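PDB 6R2M: glycoside transferase from Listeria monocytogenes, which probably hydrolyses glycosidic bonds of an extracellular polysaccharide. Local coordinates for residues Asp156-Leu160 with Thr191-Gln195; Tyr178-Val184 with Ala218-Asn223; Thr95-Ile100 with Asp145-His151. One frame throughout, in Å; residues are numbered along the deposited sequence.

Interaction 1 (Asp156-Leu160 with Thr191-Gln195)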
loop_
_atom_site.group_PDB
_atom_site.type_symbol
_atom_site.label_atom_id
_atom_site.label_comp_id
_atom_site.label_asym_id
_atom_site.label_seq_id
_atom_site.Cartn_x
_atom_site.Cartn_y
_atom_site.Cartn_z
ATOM N N ASP A 156 14.750 13.625 4.310
ATOM C CA ASP A 156 16.107 13.149 4.076
ATOM C C ASP A 156 16.209 11.634 4.199
ATOM O O ASP A 156 17.316 11.097 4.283
ATOM C CB ASP A 156 17.101 13.831 5.018
ATOM C CG ASP A 156 16.713 13.716 6.476
ATOM O OD1 ASP A 156 15.945 12.797 6.844
ATOM O OD2 ASP A 156 17.192 14.553 7.274
ATOM N N THR A 157 15.076 10.934 4.209
ATOM C CA THR A 157 15.061 9.482 4.239
ATOM C C THR A 157 14.244 8.968 3.068
ATOM O O THR A 157 13.301 9.626 2.615
ATOM C CB THR A 157 14.445 8.917 5.540
ATOM O OG1 THR A 157 13.114 9.422 5.715
ATOM C CG2 THR A 157 15.267 9.312 6.740
ATOM N N LEU A 158 14.589 7.766 2.606
ATOM C CA LEU A 158 13.682 6.959 1.797
ATOM C C LEU A 158 13.462 5.636 2.511
ATOM O O LEU A 158 14.403 4.860 2.683
ATOM C CB LEU A 158 14.228 6.707 0.394
ATOM C CG LEU A 158 13.419 5.712 -0.441
ATOM C CD1 LEU A 158 12.013 6.257 -0.729
ATOM C CD2 LEU A 158 14.139 5.341 -1.746
ATOM N N HIS A 159 12.228 5.385 2.924
ATOM C CA HIS A 159 11.847 4.062 3.381
ATOM C C HIS A 159 11.488 3.217 2.167
ATOM O O HIS A 159 10.600 3.585 1.386
ATOM C CB HIS A 159 10.691 4.161 4.365
ATOM C CG HIS A 159 11.115 4.668 5.708
ATOM N ND1 HIS A 159 11.489 5.979 5.919
ATOM C CD2 HIS A 159 11.260 4.038 6.899
ATOM C CE1 HIS A 159 11.834 6.136 7.185
ATOM N NE2 HIS A 159 11.701 4.975 7.803
ATOM N N LEU A 160 12.180 2.083 2.000
ATOM C CA LEU A 160 11.974 1.277 0.805
ATOM C C LEU A 160 10.560 0.716 0.727
ATOM O O LEU A 160 10.090 0.384 -0.371
ATOM C CB LEU A 160 12.995 0.146 0.766
ATOM C CG LEU A 160 14.436 0.639 0.659
ATOM C CD1 LEU A 160 15.395 -0.529 0.697
ATOM C CD2 LEU A 160 14.608 1.442 -0.619
ATOM N N THR A 191 17.295 -3.979 5.171
ATOM C CA THR A 191 17.484 -2.643 5.725
ATOM C C THR A 191 16.427 -1.728 5.132
ATOM O O THR A 191 16.387 -1.545 3.910
ATOM C CB THR A 191 18.863 -2.098 5.372
ATOM O OG1 THR A 191 19.077 -2.287 3.971
ATOM C CG2 THR A 191 19.948 -2.794 6.156
ATOM N N GLU A 192 15.584 -1.147 5.976
ATOM C CA GLU A 192 14.408 -0.461 5.459
ATOM C C GLU A 192 14.683 0.953 4.982
ATOM O O GLU A 192 13.867 1.498 4.229
ATOM C CB GLU A 192 13.321 -0.391 6.533
ATOM C CG GLU A 192 12.856 -1.755 7.014
ATOM C CD GLU A 192 13.537 -2.198 8.302
ATOM O OE1 GLU A 192 14.680 -1.765 8.564
ATOM O OE2 GLU A 192 12.917 -2.977 9.065
ATOM N N VAL A 193 15.778 1.571 5.406
ATOM C CA VAL A 193 15.963 3.008 5.240
ATOM C C VAL A 193 17.189 3.281 4.380
ATOM O O VAL A 193 18.275 2.746 4.633
ATOM C CB VAL A 193 16.095 3.719 6.599
ATOM C CG1 VAL A 193 16.258 5.216 6.389
ATOM C CG2 VAL A 193 14.877 3.454 7.466
ATOM N N PHE A 194 17.021 4.151 3.393
ATOM C CA PHE A 194 18.105 4.614 2.539
ATOM C C PHE A 194 18.310 6.091 2.848
ATOM O O PHE A 194 17.369 6.883 2.751
ATOM C CB PHE A 194 17.752 4.356 1.069
ATOM C CG PHE A 194 18.814 4.775 0.090
ATOM C CD1 PHE A 194 19.901 3.957 -0.169
ATOM C CD2 PHE A 194 18.694 5.973 -0.600
ATOM C CE1 PHE A 194 20.871 4.337 -1.084
ATOM C CE2 PHE A 194 19.662 6.359 -1.515
ATOM C CZ PHE A 194 20.752 5.540 -1.751
ATOM N N GLN A 195 19.505 6.445 3.313
ATOM C CA GLN A 195 19.774 7.819 3.720
ATOM C C GLN A 195 21.248 8.092 3.484
ATOM O O GLN A 195 22.096 7.272 3.852
ATOM C CB GLN A 195 19.412 8.069 5.188
ATOM C CG GLN A 195 19.721 9.497 5.666
ATOM C CD GLN A 195 19.275 9.752 7.092
ATOM O OE1 GLN A 195 19.002 8.819 7.841
ATOM N NE2 GLN A 195 19.196 11.026 7.475
#
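Val-193 lays one methyl over a face of the His-159 imidazole: its CG2 lies 3.9 Å from the ring centroid of His-159, 28° off the normal, a CH-pi contact. With the other methyl of Val-193, CG1, opposite the backbone N (chi1 -179°), CG2 is left on the N side, where it reaches the ring. The two side chains run side by side, and a hydrogen bond between His-159 ND1 and Asp-145 OD2 fixes the turn of the ring. His-159 and Val-193 form the non-hydrogen-bonded pair of a short antiparallel ladder. In the adjacent hydrogen-bonded pair, Leu-158 N donates to Phe-194 O at 2.9 Å and Phe-194 N returns a bond to Leu-158 O at 2.8 Å. Strand 193-195 is the middle one of a three-stranded antiparallel sheet, and a classic beta bulge sets Glu-192 and Val-193 across from the single residue Gln-200. On the face opposite His-159, Leu-158 CB and Phe-194 CB stand 4.3 Å apart, while the phenyl ring heads off to Pro-180 and meets Phe-199 edge-to-face. Gln-195 stretches out alongside Asp-156, its CG 3.2 Å from Asp-156 O. Its amide is turned 35° from the Asp-156 carboxylate, and its OE1 bonds to Gln-200.

Interaction 2 (Tyr178-Val184 with Ala218-Asn223); sequences YLPIQTV and AYFDEN
Glu-222 reaches from the C-terminal end of helix 209-223 across Ile-181 to Tyr-178 and Gln-182. Its CB lies against Ile-181 CG2, and its CG presses closer, 3.6 Å from the same Ile-181 CG2, while also touching Gln-182 CG. There the chain bends (chi2 59°), which swings CD between Tyr-178 and Gln-182. OE1 of Glu-222 sits 3.3 Å from Tyr-178 CD1, obliquely to the ring. OE2 of Glu-222 accepts a hydrogen bond from Gln-182 NE2 at 2.8 Å, met on the anti side and 33° out of the carboxylate plane. One residue on, Asn-223 ND2 donates to Ile-181 O at 3.0 Å; this ND2 lies 3.2 Å above the plane of the Tyr-219 ring, over its centre, so the amide stands steeply over the ring with its nitrogen toward the face. A water bridges Gln-182 O and Asn-223 OD1. Deeper in, Ile-181 CD1 packs 4.0 Å from Ala-218 CB, and Val-184 CG1 lies 3.8 Å from Tyr-219 CD2. The axes of the two helical segments cross at -101°, a nearly perpendicular helix-helix packing within a largely helical fold consistent with the (alpha/alpha)6 barrel of family 8 glycoside hydrolases.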
loop_
_atom_site.group_PDB
_atom_site.type_symbol
_atom_site.label_atom_id
_atom_site.label_comp_id
_atom_site.label_asym_id
_atom_site.label_seq_id
_atom_site.Cartn_x
_atom_site.Cartn_y
_atom_site.Cartn_z
ATOM N N TYR A 178 16.091 4.011 -8.942
ATOM C CA TYR A 178 15.888 2.619 -8.584
ATOM C C TYR A 178 17.112 2.003 -7.926
ATOM O O TYR A 178 17.041 0.851 -7.475
ATOM C CB TYR A 178 15.498 1.815 -9.826
ATOM C CG TYR A 178 14.218 2.314 -10.472
ATOM C CD1 TYR A 178 12.988 1.788 -10.116
ATOM C CD2 TYR A 178 14.246 3.325 -11.426
ATOM C CE1 TYR A 178 11.821 2.238 -10.705
ATOM C CE2 TYR A 178 13.080 3.793 -12.015
ATOM C CZ TYR A 178 11.871 3.244 -11.642
ATOM O OH TYR A 178 10.698 3.672 -12.218
ATOM N N LEU A 179 18.215 2.745 -7.834
ATOM C CA LEU A 179 19.413 2.194 -7.209
ATOM C C LEU A 179 19.163 1.675 -5.798
ATOM O O LEU A 179 19.719 0.616 -5.466
ATOM C CB LEU A 179 20.546 3.232 -7.204
ATOM C CG LEU A 179 21.930 2.676 -6.846
ATOM C CD1 LEU A 179 22.538 2.020 -8.068
ATOM C CD2 LEU A 179 22.866 3.755 -6.315
ATOM N N PRO A 180 18.366 2.332 -4.938
ATOM C CA PRO A 180 18.151 1.759 -3.597
ATOM C C PRO A 180 17.573 0.356 -3.636
ATOM O O PRO A 180 18.119 -0.545 -2.988
ATOM C CB PRO A 180 17.203 2.770 -2.933
ATOM C CG PRO A 180 17.589 4.079 -3.578
ATOM C CD PRO A 180 17.887 3.726 -5.011
ATOM N N ILE A 181 16.498 0.130 -4.397
ATOM C CA ILE A 181 15.895 -1.201 -4.396
ATOM C C ILE A 181 16.702 -2.198 -5.226
ATOM O O ILE A 181 16.586 -3.413 -5.020
ATOM C CB ILE A 181 14.425 -1.105 -4.860
ATOM C CG1 ILE A 181 13.628 -2.362 -4.492
ATOM C CG2 ILE A 181 14.335 -0.820 -6.354
ATOM C CD1 ILE A 181 13.462 -2.584 -2.988
ATOM N N GLN A 182 17.543 -1.720 -6.139
ATOM C CA GLN A 182 18.421 -2.623 -6.876
ATOM C C GLN A 182 19.577 -3.135 -6.032
ATOM O O GLN A 182 20.122 -4.199 -6.352
ATOM C CB GLN A 182 18.997 -1.927 -8.107
ATOM C CG GLN A 182 17.997 -1.734 -9.223
ATOM C CD GLN A 182 18.494 -0.755 -10.283
ATOM O OE1 GLN A 182 19.539 -0.133 -10.120
ATOM N NE2 GLN A 182 17.736 -0.612 -11.364
ATOM N N THR A 183 19.958 -2.419 -4.980
ATOM C CA THR A 183 21.194 -2.719 -4.262
ATOM C C THR A 183 20.987 -3.088 -2.797
ATOM O O THR A 183 21.965 -3.432 -2.118
ATOM C CB THR A 183 22.168 -1.538 -4.371
ATOM O OG1 THR A 183 21.576 -0.337 -3.850
ATOM C CG2 THR A 183 22.520 -1.291 -5.831
ATOM N N VAL A 184 19.751 -3.047 -2.293
ATOM C CA VAL A 184 19.493 -3.419 -0.905
ATOM C C VAL A 184 19.733 -4.915 -0.718
ATOM O O VAL A 184 19.551 -5.723 -1.645
ATOM C CB VAL A 184 18.055 -3.023 -0.506
ATOM C CG1 VAL A 184 17.034 -3.850 -1.273
ATOM C CG2 VAL A 184 17.836 -3.162 0.992
ATOM N N ALA A 218 8.596 -4.933 -3.889
ATOM C CA ALA A 218 9.267 -3.952 -4.736
ATOM C C ALA A 218 10.569 -4.514 -5.285
ATOM O O ALA A 218 10.934 -4.253 -6.434
ATOM C CB ALA A 218 9.532 -2.671 -3.949
ATOM N N TYR A 219 11.294 -5.265 -4.459
ATOM C CA TYR A 219 12.523 -5.902 -4.910
ATOM C C TYR A 219 12.262 -6.795 -6.113
ATOM O O TYR A 219 12.982 -6.736 -7.117
ATOM C CB TYR A 219 13.129 -6.708 -3.764
ATOM C CG TYR A 219 14.509 -7.208 -4.040
ATOM C CD1 TYR A 219 14.713 -8.410 -4.713
ATOM C CD2 TYR A 219 15.617 -6.497 -3.614
ATOM C CE1 TYR A 219 15.982 -8.881 -4.945
ATOM C CE2 TYR A 219 16.891 -6.950 -3.847
ATOM C CZ TYR A 219 17.066 -8.140 -4.519
ATOM O OH TYR A 219 18.341 -8.585 -4.737
ATOM N N PHE A 220 11.260 -7.664 -6.009
ATOM C CA PHE A 220 10.945 -8.549 -7.121
ATOM C C PHE A 220 10.477 -7.760 -8.331
ATOM O O PHE A 220 10.860 -8.057 -9.470
ATOM C CB PHE A 220 9.873 -9.553 -6.718
ATOM C CG PHE A 220 9.510 -10.500 -7.819
ATOM C CD1 PHE A 220 8.324 -10.347 -8.516
ATOM C CD2 PHE A 220 10.362 -11.538 -8.162
ATOM C CE1 PHE A 220 7.991 -11.217 -9.549
ATOM C CE2 PHE A 220 10.026 -12.411 -9.183
ATOM C CZ PHE A 220 8.839 -12.250 -9.873
ATOM N N ASP A 221 9.646 -6.744 -8.100
ATOM C CA ASP A 221 9.108 -5.951 -9.205
ATOM C C ASP A 221 10.211 -5.281 -10.011
ATOM O O ASP A 221 10.127 -5.210 -11.245
ATOM C CB ASP A 221 8.148 -4.895 -8.673
ATOM C CG ASP A 221 6.821 -5.476 -8.246
ATOM O OD1 ASP A 221 6.535 -6.640 -8.598
ATOM O OD2 ASP A 221 6.059 -4.756 -7.570
ATOM N N GLU A 222 11.238 -4.759 -9.338
ATOM C CA GLU A 222 12.298 -4.035 -10.026
ATOM C C GLU A 222 13.362 -4.980 -10.564
ATOM O O GLU A 222 13.821 -4.816 -11.700
ATOM C CB GLU A 222 12.936 -3.009 -9.082
ATOM C CG GLU A 222 14.260 -2.403 -9.605
ATOM C CD GLU A 222 14.096 -1.701 -10.939
ATOM O OE1 GLU A 222 12.972 -1.276 -11.259
ATOM O OE2 GLU A 222 15.102 -1.588 -11.679
ATOM N N ASN A 223 13.781 -5.957 -9.757
ATOM C CA ASN A 223 14.951 -6.759 -10.085
ATOM C C ASN A 223 14.625 -8.047 -10.828
ATOM O O ASN A 223 15.538 -8.637 -11.427
ATOM C CB ASN A 223 15.732 -7.077 -8.803
ATOM C CG ASN A 223 16.264 -5.829 -8.143
ATOM O OD1 ASN A 223 16.846 -4.972 -8.814
ATOM N ND2 ASN A 223 16.072 -5.707 -6.834
HETATM O O HOH W 1 19.998 -5.189 -8.868
#

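Interaction 3 (Thr95-Ile100 with Asp145-His151)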
loop_
_atom_site.group_PDB
_atom_site.type_symbol
_atom_site.label_atom_id
_atom_site.label_comp_id
_atom_site.label_asym_id
_atom_site.label_seq_id
_atom_site.Cartn_x
_atom_site.Cartn_y
_atom_site.Cartn_z
ATOM N N THR A 95 -1.668 19.264 8.657
ATOM C CA THR A 95 -0.801 18.369 7.897
ATOM C C THR A 95 -0.112 19.143 6.791
ATOM O O THR A 95 -0.772 19.794 5.978
ATOM C CB THR A 95 -1.612 17.215 7.307
ATOM O OG1 THR A 95 -2.235 16.497 8.378
ATOM C CG2 THR A 95 -0.705 16.255 6.511
ATOM N N THR A 96 1.213 19.034 6.728
ATOM C CA THR A 96 1.986 19.823 5.778
ATOM C C THR A 96 2.818 18.962 4.842
ATOM O O THR A 96 3.667 19.502 4.126
ATOM C CB THR A 96 2.911 20.810 6.502
ATOM O OG1 THR A 96 3.816 20.091 7.346
ATOM C CG2 THR A 96 2.094 21.798 7.340
ATOM N N THR A 97 2.620 17.644 4.846
ATOM C CA THR A 97 3.412 16.726 4.045
ATOM C C THR A 97 2.511 15.724 3.337
ATOM O O THR A 97 1.382 15.456 3.764
ATOM C CB THR A 97 4.429 15.948 4.908
ATOM O OG1 THR A 97 3.749 15.360 6.023
ATOM C CG2 THR A 97 5.496 16.865 5.463
ATOM N N ASN A 98 3.042 15.169 2.246
ATOM C CA ASN A 98 2.480 13.994 1.594
ATOM C C ASN A 98 3.159 12.742 2.158
ATOM O O ASN A 98 3.926 12.801 3.120
ATOM C CB ASN A 98 2.673 14.095 0.080
ATOM C CG ASN A 98 4.136 13.988 -0.313
ATOM O OD1 ASN A 98 5.008 14.431 0.427
ATOM N ND2 ASN A 98 4.415 13.356 -1.455
ATOM N N ALA A 99 2.889 11.589 1.546
ATOM C CA ALA A 99 3.693 10.378 1.709
ATOM C C ALA A 99 3.711 9.716 0.345
ATOM O O ALA A 99 2.638 9.441 -0.203
ATOM C CB ALA A 99 3.106 9.436 2.771
ATOM N N ILE A 100 4.900 9.499 -0.234
ATOM C CA ILE A 100 4.916 9.106 -1.646
ATOM C C ILE A 100 4.173 7.797 -1.867
ATOM O O ILE A 100 3.544 7.616 -2.912
ATOM C CB ILE A 100 6.342 9.032 -2.231
ATOM C CG1 ILE A 100 7.206 7.959 -1.544
ATOM C CG2 ILE A 100 6.977 10.411 -2.261
ATOM C CD1 ILE A 100 8.622 7.834 -2.155
ATOM N N ASP A 145 10.788 10.258 1.164
ATOM C CA ASP A 145 9.478 9.847 1.680
ATOM C C ASP A 145 8.405 10.902 1.473
ATOM O O ASP A 145 7.218 10.566 1.342
ATOM C CB ASP A 145 9.566 9.525 3.167
ATOM C CG ASP A 145 10.315 8.239 3.439
ATOM O OD1 ASP A 145 10.429 7.399 2.520
ATOM O OD2 ASP A 145 10.815 8.083 4.572
ATOM N N PHE A 146 8.782 12.173 1.496
ATOM C CA PHE A 146 7.770 13.218 1.511
ATOM C C PHE A 146 8.412 14.547 1.178
ATOM O O PHE A 146 9.636 14.694 1.175
ATOM C CB PHE A 146 7.050 13.315 2.862
ATOM C CG PHE A 146 7.949 13.628 4.019
ATOM C CD1 PHE A 146 8.411 14.923 4.247
ATOM C CD2 PHE A 146 8.305 12.629 4.901
ATOM C CE1 PHE A 146 9.237 15.196 5.329
ATOM C CE2 PHE A 146 9.127 12.898 5.982
ATOM C CZ PHE A 146 9.585 14.185 6.197
ATOM N N TYR A 147 7.549 15.497 0.859
ATOM C CA TYR A 147 7.913 16.889 0.688
ATOM C C TYR A 147 6.982 17.691 1.579
ATOM O O TYR A 147 5.760 17.494 1.546
ATOM C CB TYR A 147 7.780 17.323 -0.776
ATOM C CG TYR A 147 8.042 18.793 -1.033
ATOM C CD1 TYR A 147 9.333 19.290 -1.022
ATOM C CD2 TYR A 147 6.995 19.671 -1.304
ATOM C CE1 TYR A 147 9.583 20.627 -1.270
ATOM C CE2 TYR A 147 7.235 21.010 -1.553
ATOM C CZ TYR A 147 8.531 21.474 -1.523
ATOM O OH TYR A 147 8.790 22.800 -1.781
ATOM N N ASP A 148 7.558 18.548 2.419
ATOM C CA ASP A 148 6.755 19.481 3.202
ATOM C C ASP A 148 6.473 20.697 2.330
ATOM O O ASP A 148 7.373 21.490 2.037
ATOM C CB ASP A 148 7.475 19.860 4.490
ATOM C CG ASP A 148 6.586 20.614 5.441
ATOM O OD1 ASP A 148 5.981 21.610 5.013
ATOM O OD2 ASP A 148 6.487 20.209 6.620
ATOM N N PHE A 149 5.231 20.830 1.886
ATOM C CA PHE A 149 4.848 21.875 0.949
ATOM C C PHE A 149 4.487 23.183 1.633
ATOM O O PHE A 149 4.125 24.145 0.941
ATOM C CB PHE A 149 3.672 21.398 0.084
ATOM C CG PHE A 149 2.579 20.747 0.868
ATOM C CD1 PHE A 149 1.651 21.523 1.553
ATOM C CD2 PHE A 149 2.480 19.363 0.939
ATOM C CE1 PHE A 149 0.637 20.930 2.290
ATOM C CE2 PHE A 149 1.468 18.767 1.667
ATOM C CZ PHE A 149 0.548 19.552 2.341
ATOM N N VAL A 150 4.540 23.235 2.958
ATOM C CA VAL A 150 4.395 24.483 3.702
ATOM C C VAL A 150 5.753 25.076 4.054
ATOM O O VAL A 150 6.011 26.252 3.801
ATOM C CB VAL A 150 3.531 24.258 4.960
ATOM C CG1 VAL A 150 3.576 25.496 5.876
ATOM C CG2 VAL A 150 2.100 23.921 4.554
ATOM N N HIS A 151 6.649 24.262 4.618
ATOM C CA HIS A 151 8.007 24.690 4.926
ATOM C C HIS A 151 8.960 24.536 3.748
ATOM O O HIS A 151 10.093 25.026 3.825
ATOM C CB HIS A 151 8.539 23.911 6.130
ATOM C CG HIS A 151 7.713 24.089 7.359
ATOM N ND1 HIS A 151 7.692 25.272 8.068
ATOM C CD2 HIS A 151 6.863 23.252 7.999
ATOM C CE1 HIS A 151 6.875 25.150 9.100
ATOM N NE2 HIS A 151 6.355 23.937 9.079
#
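The phenyl ring of Phe-149 carries the carbonyl of Thr-96 on one face, with Thr-96 O 3.3 Å above the ring plane of Phe-149 and over its centre; the ring also meets that of Phe-86. At the edge of the His-151 imidazole, in its plane, lies Asp-148 OD2. The Phe-146 ring is approached obliquely by a methyl, Thr-97 CG2 being 3.7 Å from Phe-146 CD1. The oxygen Thr-96 O also accepts a hydrogen bond from Phe-149 N at 3.0 Å, a bent one (138°). Thr-96 OG1, set between its own N and carbonyl carbon (chi1 60°), donates a hydrogen bond to Asp-148 OD2 at 2.8 Å from above the carboxylate plane. The other oxygen, OD1, accepts from Val-150 N (an Asx turn) and from His-151 N, together an Asx motif, at the end of strand 147-148, where the chain turns toward strand 153-154. Asn-98 stands in for a backbone partner: its OD1 accepts a straight bond from Tyr-147 N at 2.8 Å, in the carbonyl plane, while its ND2 is bonded to Asp-103. Asn-98 N is buried without a partner. Ala-99 is the N-cap of helix 100-116, and Ile-100 N donates to Asp-145 O at 3.0 Å.

Overall arrangement
Along the chain, interaction 3 closes before interactions 1 and 2 begin, and these two interleave: 156-160, 178-184, 191-195, then 218-223. Interactions 1 and 2 have centres about 13 Å apart and touch directly, Leu-160, Thr-191 and Phe-194 packing on Pro-180 and Val-184, so helix 179-183 packs against both the three-stranded sheet and helix 209-223. Interactions 1 and 3, about 16 Å apart between centres, are joined by Asp-145, which belongs to interaction 3 and also bonds Thr-157. Interactions 2 and 3 do not touch, their nearest atoms being about 10 Å apart. Interaction 1 thus connects the other two, which lie about 24 Å apart between centres, in a mainly helical monomer.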